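Long-range contact in alkyltransferase-like protein 1 (PDB 3GVA), which recognises O6-alkylguanine lesions in DNA, flips the damaged base into a binding pocket and presents the lesion to nucleotide excision repair: residues T8-A13 with G42-H47. Sequence-based numbering, arbitrary orientation.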
loop_
_atom_site.group_PDB
_atom_site.type_symbol
_atom_site.label_atom_id
_atom_site.label_comp_id
_atom_site.label_asym_id
_atom_site.label_seq_id
_atom_site.Cartn_x
_atom_site.Cartn_y
_atom_site.Cartn_z
ATOM N N THR A 8 15.107 2.911 0.162
ATOM C CA THR A 8 15.443 1.507 -0.051
ATOM C C THR A 8 15.012 0.641 1.135
ATOM O O THR A 8 14.622 -0.517 0.961
ATOM C CB THR A 8 16.958 1.332 -0.311
ATOM O OG1 THR A 8 17.704 1.696 0.856
ATOM C CG2 THR A 8 17.391 2.236 -1.460
ATOM N N LYS A 9 15.066 1.207 2.334
ATOM C CA LYS A 9 14.667 0.496 3.550
ATOM C C LYS A 9 13.148 0.300 3.532
ATOM O O LYS A 9 12.617 -0.713 4.012
ATOM C CB LYS A 9 15.078 1.311 4.777
ATOM C CG LYS A 9 15.130 0.514 6.069
ATOM C CD LYS A 9 15.549 1.390 7.244
ATOM C CE LYS A 9 15.842 0.552 8.481
ATOM N NZ LYS A 9 14.714 -0.362 8.834
ATOM N N VAL A 10 12.452 1.290 2.975
ATOM C CA VAL A 10 11.002 1.235 2.857
ATOM C C VAL A 10 10.644 0.156 1.837
ATOM O O VAL A 10 9.789 -0.690 2.100
ATOM C CB VAL A 10 10.431 2.597 2.390
ATOM C CG1 VAL A 10 8.983 2.435 1.949
ATOM C CG2 VAL A 10 10.519 3.619 3.535
ATOM N N TYR A 11 11.301 0.185 0.674
ATOM C CA TYR A 11 11.020 -0.807 -0.360
ATOM C C TYR A 11 11.295 -2.218 0.128
ATOM O O TYR A 11 10.542 -3.132 -0.189
ATOM C CB TYR A 11 11.819 -0.513 -1.638
ATOM C CG TYR A 11 11.577 0.891 -2.165
ATOM C CD1 TYR A 11 10.379 1.567 -1.888
ATOM C CD2 TYR A 11 12.541 1.550 -2.926
ATOM C CE1 TYR A 11 10.155 2.865 -2.353
ATOM C CE2 TYR A 11 12.328 2.842 -3.401
ATOM C CZ TYR A 11 11.134 3.491 -3.107
ATOM O OH TYR A 11 10.922 4.770 -3.560
ATOM N N ASP A 12 12.362 -2.387 0.909
ATOM C CA ASP A 12 12.704 -3.691 1.465
ATOM C C ASP A 12 11.551 -4.165 2.326
ATOM O O ASP A 12 11.166 -5.330 2.285
ATOM C CB ASP A 12 13.950 -3.618 2.358
ATOM C CG ASP A 12 15.232 -3.559 1.571
ATOM O OD1 ASP A 12 15.317 -4.251 0.539
ATOM O OD2 ASP A 12 16.161 -2.837 1.992
ATOM N N ALA A 13 11.005 -3.250 3.115
ATOM C CA ALA A 13 9.901 -3.588 3.996
ATOM C C ALA A 13 8.658 -3.979 3.206
ATOM O O ALA A 13 7.982 -4.947 3.552
ATOM C CB ALA A 13 9.595 -2.413 4.935
ATOM N N GLY A 42 5.270 7.493 2.698
ATOM C CA GLY A 42 4.348 7.798 1.617
ATOM C C GLY A 42 5.063 8.412 0.424
ATOM O O GLY A 42 4.724 8.148 -0.726
ATOM N N GLN A 43 6.069 9.229 0.703
ATOM C CA GLN A 43 6.849 9.875 -0.343
ATOM C C GLN A 43 7.660 8.817 -1.098
ATOM O O GLN A 43 7.721 8.821 -2.329
ATOM C CB GLN A 43 7.779 10.909 0.291
ATOM C CG GLN A 43 7.890 12.225 -0.465
ATOM C CD GLN A 43 6.553 12.930 -0.620
ATOM O OE1 GLN A 43 5.826 13.123 0.353
ATOM N NE2 GLN A 43 6.227 13.323 -1.848
ATOM N N ALA A 44 8.286 7.911 -0.358
ATOM C CA ALA A 44 9.071 6.845 -0.978
ATOM C C ALA A 44 8.198 6.057 -1.948
ATOM O O ALA A 44 8.595 5.772 -3.080
ATOM C CB ALA A 44 9.625 5.906 0.090
ATOM N N MET A 45 7.000 5.709 -1.491
ATOM C CA MET A 45 6.065 4.936 -2.297
ATOM C C MET A 45 5.594 5.708 -3.517
ATOM O O MET A 45 5.403 5.135 -4.594
ATOM C CB MET A 45 4.858 4.516 -1.446
ATOM C CG MET A 45 5.219 3.586 -0.309
ATOM S SD MET A 45 6.221 2.215 -0.919
ATOM C CE MET A 45 4.973 1.304 -1.851
ATOM N N LYS A 46 5.419 7.013 -3.354
ATOM C CA LYS A 46 4.959 7.843 -4.458
ATOM C C LYS A 46 6.029 8.073 -5.524
ATOM O O LYS A 46 5.708 8.365 -6.672
ATOM C CB LYS A 46 4.431 9.178 -3.922
ATOM C CG LYS A 46 3.227 9.009 -2.999
ATOM C CD LYS A 46 2.607 10.340 -2.598
ATOM C CE LYS A 46 1.934 11.023 -3.783
ATOM N NZ LYS A 46 1.105 12.194 -3.363
ATOM N N HIS A 47 7.294 7.913 -5.156
ATOM C CA HIS A 47 8.381 8.109 -6.111
ATOM C C HIS A 47 8.778 6.839 -6.862
ATOM O O HIS A 47 9.711 6.860 -7.662
ATOM C CB HIS A 47 9.605 8.697 -5.403
ATOM C CG HIS A 47 9.385 10.077 -4.865
ATOM N ND1 HIS A 47 10.369 10.788 -4.210
ATOM C CD2 HIS A 47 8.292 10.879 -4.884
ATOM C CE1 HIS A 47 9.893 11.966 -3.848
ATOM N NE2 HIS A 47 8.636 12.047 -4.245
#
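Tyr11 reaches across from its helix to donate a hydrogen bond to the main-chain carbonyl of Ala44, 2.6 Å from OH to O, and so illustrates how a phenol hydroxyl can tie one helix to a main-chain carbonyl in the last turn of another. Ala44 O also accepts from His47 N at 3.3 Å. The two donors arrive from opposite faces of the carbonyl plane; the hydroxyl stands above it, at a C=O...OH angle of 123°, yet the oxygen lies in the plane of the Tyr11 ring, at its edge. With CG anti to its own carbonyl carbon (chi1 -55°), the ring swings toward helix 38-46, and its CE1 edge meets Ala44 CB at 3.9 Å. Val10 holds CG1 anti to the backbone N, which lays this methyl against both Ala44 CB and Met45 SD. Although Met45 starts away from the opposing helix, bends at chi2 and chi3 bring its sulfur back to the rim of the Tyr11 ring, a Met-aromatic contact 5.4 Å from SD to the ring centroid. A phenylalanine here would probably leave Ala44 O without its interhelical donor and the ring without the bond that fixes its far end. The short axes cross at -81°, 9.5 Å apart, joining helix 3-14 to the helix that carries Arg39, the inferred arginine finger, in a DNA-binding domain of the helix-turn-helix clan. Leu48 and Val54 from loops also pack on Tyr11, while Met45 touches Trp56 and, on helix 25-31, Tyr25, a residue thought to be required for nucleotide flipping.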